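Local coordinates for beta-ketoacyl-[acyl-carrier-protein] synthase FabY (Pseudomonas aeruginosa, PDB 4CW4) that catalyses the condensation of acetyl-CoA with malonyl-ACP to give acetoacetyl-ACP, the primer that starts fatty acid biosynthesis, at residues F435-G440 against E531-N536; W466-V471 against Q515-S520. All blocks are in the same frame, centred on the assembly; numbering follows the deposited sequence.

Contact 1. Residues F435-G440 against E531-N536; sequences FVHAHG and EVCFIN
Two torsions bring Phe435 and Cys533 together: chi1 of 68° sets the phenyl group between its own backbone N and carbonyl carbon, and chi1 of -175° turns the thiol opposite its backbone N. A sulfur-aromatic contact results, with Cys533 SG 3.8 Å from the centroid of the Phe435 ring and 21° off its normal; Cys533 CB lies over the same face in a CH-pi contact, 3.5 Å from Phe435 CE1. The sulfur also reaches the edge of the next ring on this side of the sheet, 3.7 Å from His437 CD2, while Ile535 CD1 abuts His437 CB at 3.8 Å. The backbones are joined by a parallel ladder of four bonds, from Phe435 N to Val532 O (3.0 Å) through to Asn536 N on His437 O (2.9 Å). Past the last of these, Asn536 O lies 3.6 Å from CB of His439, a predicted active-site residue that, with nearby His477 and Cys286, is consistent with the Cys-His-His site of KAS I/II enzymes. From outside, Ser546 and Asn410 bond to Asn536 OD1, and Glu450 to ND2. Phe435, His437 and Ile535 pack against helix 482-496, Phe534 and Val532 against helix 409-425, and strand 466-469 flanks 435-437.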
loop_
_atom_site.group_PDB
_atom_site.type_symbol
_atom_site.label_atom_id
_atom_site.label_comp_id
_atom_site.label_asym_id
_atom_site.label_seq_id
_atom_site.Cartn_x
_atom_site.Cartn_y
_atom_site.Cartn_z
ATOM N N PHE A 435 -8.030 28.727 6.499
ATOM C CA PHE A 435 -6.792 28.806 5.733
ATOM C C PHE A 435 -6.540 27.475 5.034
ATOM O O PHE A 435 -7.159 26.452 5.357
ATOM C CB PHE A 435 -5.603 29.264 6.601
ATOM C CG PHE A 435 -5.142 28.276 7.662
ATOM C CD1 PHE A 435 -5.921 27.986 8.778
ATOM C CD2 PHE A 435 -3.878 27.697 7.573
ATOM C CE1 PHE A 435 -5.457 27.104 9.764
ATOM C CE2 PHE A 435 -3.424 26.816 8.544
ATOM C CZ PHE A 435 -4.217 26.527 9.641
ATOM N N VAL A 436 -5.639 27.515 4.060
ATOM C CA VAL A 436 -5.311 26.345 3.265
ATOM C C VAL A 436 -3.855 25.968 3.486
ATOM O O VAL A 436 -2.944 26.789 3.357
ATOM C CB VAL A 436 -5.516 26.612 1.756
ATOM C CG1 VAL A 436 -5.121 25.377 0.920
ATOM C CG2 VAL A 436 -6.946 27.038 1.452
ATOM N N HIS A 437 -3.643 24.716 3.850
ATOM C CA HIS A 437 -2.330 24.094 3.772
ATOM C C HIS A 437 -2.205 23.546 2.365
ATOM O O HIS A 437 -2.682 22.445 2.051
ATOM C CB HIS A 437 -2.160 23.007 4.839
ATOM C CG HIS A 437 -1.232 23.425 5.930
ATOM N ND1 HIS A 437 0.132 23.347 5.789
ATOM C CD2 HIS A 437 -1.462 24.000 7.140
ATOM C CE1 HIS A 437 0.709 23.848 6.867
ATOM N NE2 HIS A 437 -0.239 24.245 7.705
ATOM N N ALA A 438 -1.575 24.345 1.509
ATOM C CA ALA A 438 -1.447 24.001 0.116
ATOM C C ALA A 438 -0.516 22.831 -0.049
ATOM O O ALA A 438 0.432 22.660 0.705
ATOM C CB ALA A 438 -0.913 25.166 -0.675
ATOM N N HIS A 439 -0.790 22.052 -1.074
ATOM C CA HIS A 439 0.093 20.975 -1.469
ATOM C C HIS A 439 1.485 21.563 -1.692
ATOM O O HIS A 439 2.461 21.063 -1.155
ATOM C CB HIS A 439 -0.424 20.298 -2.727
ATOM C CG HIS A 439 0.445 19.183 -3.195
ATOM N ND1 HIS A 439 0.684 18.061 -2.429
ATOM C CD2 HIS A 439 1.146 19.017 -4.344
ATOM C CE1 HIS A 439 1.480 17.241 -3.095
ATOM N NE2 HIS A 439 1.791 17.807 -4.249
ATOM N N GLY A 440 1.556 22.634 -2.477
ATOM C CA GLY A 440 2.743 23.482 -2.546
ATOM C C GLY A 440 4.036 22.708 -2.689
ATOM O O GLY A 440 4.918 22.823 -1.848
ATOM N N GLU A 531 -9.952 29.130 12.452
ATOM C CA GLU A 531 -10.756 28.084 13.085
ATOM C C GLU A 531 -10.832 26.814 12.263
ATOM O O GLU A 531 -11.183 25.777 12.793
ATOM C CB GLU A 531 -12.190 28.564 13.346
ATOM C CG GLU A 531 -12.310 29.877 14.129
ATOM C CD GLU A 531 -11.941 29.766 15.597
ATOM O OE1 GLU A 531 -11.387 28.738 16.033
ATOM O OE2 GLU A 531 -12.196 30.751 16.325
ATOM N N VAL A 532 -10.524 26.913 10.973
ATOM C CA VAL A 532 -10.646 25.784 10.063
ATOM C C VAL A 532 -9.457 25.755 9.124
ATOM O O VAL A 532 -9.085 26.783 8.577
ATOM C CB VAL A 532 -11.913 25.906 9.218
ATOM C CG1 VAL A 532 -12.006 24.773 8.161
ATOM C CG2 VAL A 532 -13.130 25.925 10.111
ATOM N N CYS A 533 -8.874 24.565 8.936
ATOM C CA CYS A 533 -7.829 24.387 7.937
ATOM C C CYS A 533 -8.237 23.341 6.912
ATOM O O CYS A 533 -8.733 22.258 7.270
ATOM C CB CYS A 533 -6.516 23.939 8.573
ATOM S SG CYS A 533 -5.155 23.836 7.380
ATOM N N PHE A 534 -8.011 23.670 5.645
ATOM C CA PHE A 534 -8.148 22.725 4.550
ATOM C C PHE A 534 -6.757 22.228 4.170
ATOM O O PHE A 534 -5.900 23.009 3.722
ATOM C CB PHE A 534 -8.813 23.413 3.373
ATOM C CG PHE A 534 -10.173 23.955 3.711
ATOM C CD1 PHE A 534 -11.243 23.104 3.838
ATOM C CD2 PHE A 534 -10.367 25.302 3.932
ATOM C CE1 PHE A 534 -12.485 23.575 4.156
ATOM C CE2 PHE A 534 -11.609 25.781 4.263
ATOM C CZ PHE A 534 -12.673 24.918 4.376
ATOM N N ILE A 535 -6.535 20.931 4.375
ATOM C CA ILE A 535 -5.280 20.280 4.007
ATOM C C ILE A 535 -5.421 19.758 2.576
ATOM O O ILE A 535 -6.324 18.958 2.304
ATOM C CB ILE A 535 -4.981 19.079 4.926
ATOM C CG1 ILE A 535 -5.060 19.443 6.417
ATOM C CG2 ILE A 535 -3.623 18.489 4.589
ATOM C CD1 ILE A 535 -4.132 20.489 6.880
ATOM N N ASN A 536 -4.561 20.214 1.668
ATOM C CA ASN A 536 -4.659 19.822 0.277
ATOM C C ASN A 536 -3.463 18.998 -0.187
ATOM O O ASN A 536 -2.309 19.319 0.125
ATOM C CB ASN A 536 -4.815 21.043 -0.627
ATOM C CG ASN A 536 -5.385 20.663 -1.984
ATOM O OD1 ASN A 536 -6.292 19.820 -2.071
ATOM N ND2 ASN A 536 -4.820 21.217 -3.051
#

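Contact 2. Residues W466-V471 against Q515-S520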
loop_
_atom_site.group_PDB
_atom_site.type_symbol
_atom_site.label_atom_id
_atom_site.label_comp_id
_atom_site.label_asym_id
_atom_site.label_seq_id
_atom_site.Cartn_x
_atom_site.Cartn_y
_atom_site.Cartn_z
ATOM N N TRP A 466 -7.781 34.489 0.870
ATOM C CA TRP A 466 -7.756 33.175 1.525
ATOM C C TRP A 466 -6.322 32.858 1.900
ATOM O O TRP A 466 -5.479 32.709 1.019
ATOM C CB TRP A 466 -8.263 32.098 0.585
ATOM C CG TRP A 466 -8.907 30.880 1.209
ATOM C CD1 TRP A 466 -9.235 30.681 2.509
ATOM C CD2 TRP A 466 -9.316 29.710 0.501
ATOM N NE1 TRP A 466 -9.827 29.444 2.664
ATOM C CE2 TRP A 466 -9.894 28.832 1.438
ATOM C CE3 TRP A 466 -9.249 29.329 -0.839
ATOM C CZ2 TRP A 466 -10.413 27.584 1.074
ATOM C CZ3 TRP A 466 -9.757 28.093 -1.203
ATOM C CH2 TRP A 466 -10.344 27.237 -0.246
ATOM N N PRO A 467 -6.032 32.755 3.198
ATOM C CA PRO A 467 -4.624 32.566 3.553
ATOM C C PRO A 467 -4.122 31.180 3.179
ATOM O O PRO A 467 -4.783 30.155 3.441
ATOM C CB PRO A 467 -4.600 32.779 5.073
ATOM C CG PRO A 467 -5.872 33.530 5.366
ATOM C CD PRO A 467 -6.867 33.020 4.383
ATOM N N VAL A 468 -2.936 31.175 2.574
ATOM C CA VAL A 468 -2.282 29.963 2.095
ATOM C C VAL A 468 -0.891 29.822 2.714
ATOM O O VAL A 468 -0.113 30.777 2.759
ATOM C CB VAL A 468 -2.152 29.984 0.544
ATOM C CG1 VAL A 468 -1.359 28.787 0.026
ATOM C CG2 VAL A 468 -3.512 30.049 -0.121
ATOM N N THR A 469 -0.575 28.617 3.175
ATOM C CA THR A 469 0.744 28.291 3.689
ATOM C C THR A 469 1.211 26.988 3.027
ATOM O O THR A 469 0.399 26.249 2.479
ATOM C CB THR A 469 0.721 28.209 5.229
ATOM O OG1 THR A 469 2.057 28.063 5.749
ATOM C CG2 THR A 469 -0.167 27.077 5.729
ATOM N N ALA A 470 2.524 26.743 3.038
ATOM C CA ALA A 470 3.114 25.615 2.310
ATOM C C ALA A 470 4.267 24.984 3.093
ATOM O O ALA A 470 5.390 25.457 3.071
ATOM C CB ALA A 470 3.574 26.067 0.933
ATOM N N VAL A 471 3.951 23.917 3.818
ATOM C CA VAL A 471 4.898 23.337 4.757
ATOM C C VAL A 471 6.139 22.780 4.042
ATOM O O VAL A 471 7.212 22.708 4.639
ATOM C CB VAL A 471 4.231 22.238 5.613
ATOM C CG1 VAL A 471 4.055 20.949 4.796
ATOM C CG2 VAL A 471 5.016 21.992 6.899
ATOM N N GLN A 515 -5.919 36.149 -7.302
ATOM C CA GLN A 515 -6.915 37.195 -7.060
ATOM C C GLN A 515 -7.583 37.049 -5.692
ATOM O O GLN A 515 -7.757 38.037 -4.995
ATOM C CB GLN A 515 -7.978 37.293 -8.171
ATOM C CG GLN A 515 -8.922 38.503 -7.949
ATOM C CD GLN A 515 -10.026 38.665 -8.989
ATOM O OE1 GLN A 515 -10.071 37.979 -10.018
ATOM N NE2 GLN A 515 -10.933 39.588 -8.715
ATOM N N ARG A 516 -7.940 35.820 -5.316
ATOM C CA ARG A 516 -8.637 35.559 -4.054
ATOM C C ARG A 516 -7.789 34.872 -2.983
ATOM O O ARG A 516 -8.329 34.427 -1.979
ATOM C CB ARG A 516 -9.903 34.738 -4.332
ATOM C CG ARG A 516 -11.008 35.597 -4.944
ATOM C CD ARG A 516 -11.840 34.870 -5.968
ATOM N NE ARG A 516 -11.088 34.641 -7.205
ATOM C CZ ARG A 516 -11.441 35.059 -8.423
ATOM N NH1 ARG A 516 -12.541 35.776 -8.619
ATOM N NH2 ARG A 516 -10.673 34.754 -9.458
ATOM N N LEU A 517 -6.472 34.826 -3.179
ATOM C CA LEU A 517 -5.567 34.143 -2.259
ATOM C C LEU A 517 -4.597 35.121 -1.626
ATOM O O LEU A 517 -4.188 36.113 -2.253
ATOM C CB LEU A 517 -4.748 33.056 -2.979
ATOM C CG LEU A 517 -5.500 32.029 -3.826
ATOM C CD1 LEU A 517 -4.555 31.025 -4.458
ATOM C CD2 LEU A 517 -6.563 31.305 -3.024
ATOM N N SER A 518 -4.214 34.820 -0.390
ATOM C CA SER A 518 -3.185 35.580 0.304
ATOM C C SER A 518 -2.001 34.668 0.601
ATOM O O SER A 518 -2.027 33.864 1.550
ATOM C CB SER A 518 -3.716 36.185 1.600
ATOM O OG SER A 518 -2.675 36.801 2.347
ATOM N N ILE A 519 -0.986 34.778 -0.249
ATOM C CA ILE A 519 0.215 33.952 -0.179
ATOM C C ILE A 519 1.387 34.852 0.198
ATOM O O ILE A 519 1.776 35.740 -0.575
ATOM C CB ILE A 519 0.539 33.287 -1.538
ATOM C CG1 ILE A 519 -0.651 32.468 -2.059
ATOM C CG2 ILE A 519 1.736 32.370 -1.384
ATOM C CD1 ILE A 519 -0.550 32.083 -3.503
ATOM N N SER A 520 1.934 34.662 1.394
ATOM C CA SER A 520 2.958 35.557 1.896
ATOM C C SER A 520 4.267 34.835 2.172
ATOM O O SER A 520 4.263 33.656 2.556
ATOM C CB SER A 520 2.481 36.209 3.183
ATOM O OG SER A 520 3.474 37.071 3.694
HETATM O O HOH W 1 0.797 33.167 3.612
#
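The indole of Trp466 meets Leu517 at its edge: Leu517 CD2 lies near the ring plane, 4.0 Å from Trp466 CE3, and the two side chains meet at a slant. The second flat group, the guanidinium of Arg516, has Gln515 CD over one face, away from its middle, while its NH2 forms a salt bridge with Asp455 of helix 444-461. The polar end of the indole also looks beyond the pair, Trp466 NE1 bonding to the hydroxyl of Ser434. Further along the same face of the sheet, Val468 continues the apolar row. Its CB touches Ile519 CG1 at 3.9 Å, and the latter branch points this way because chi1 of -56° sets it opposite its own carbonyl carbon.

Three backbone bonds join the parallel strands. Trp466 N donates to Arg516 O at 2.9 Å, and Ser518 N to Trp466 O at 2.8 Å, this second bond being nearly straight at its hydrogen (176°). Val468 N closes the series on Ser518 O at 3.0 Å. Beyond it the strands diverge and a water takes over, donating to Val468 O at 2.7 Å and accepting from Ser520 N at 2.9 Å. Pro467 and Ser518 occupy the other face, both partly exposed. Helix 444-461 covers the Trp466 and Leu517 side, its Ala458 against the indole and its Leu454 against the leucine. A parallel pair with a helix over one face fits the alpha/beta layers of the thiolase-like fold, to whose superfamily this ketosynthase belongs.

Contacts 1 and 2 illustrate a general principle: in neighbouring parallel strand pairs the backbone ladder is alike, while side-chain chemistry follows depth in the fold. Strand 434-437 pairs with 532-539 in contact 1 and lies beside 466-469, the first strand of contact 2. Val436 N to Pro467 O and Ala438 N to Thr469 O, both probable hydrogen bonds, tie the two together, and Val436 CG2 packs on Trp466 CE2. All touching residues of contact 1 are buried, and its chemistry is sulfur and aromatic, leading to a predicted catalytic histidine. Contact 2, farther from the centre of the chain, is only partly buried, with an apolar row of Trp466, Leu517, Val468 and Ile519 and a bridging water.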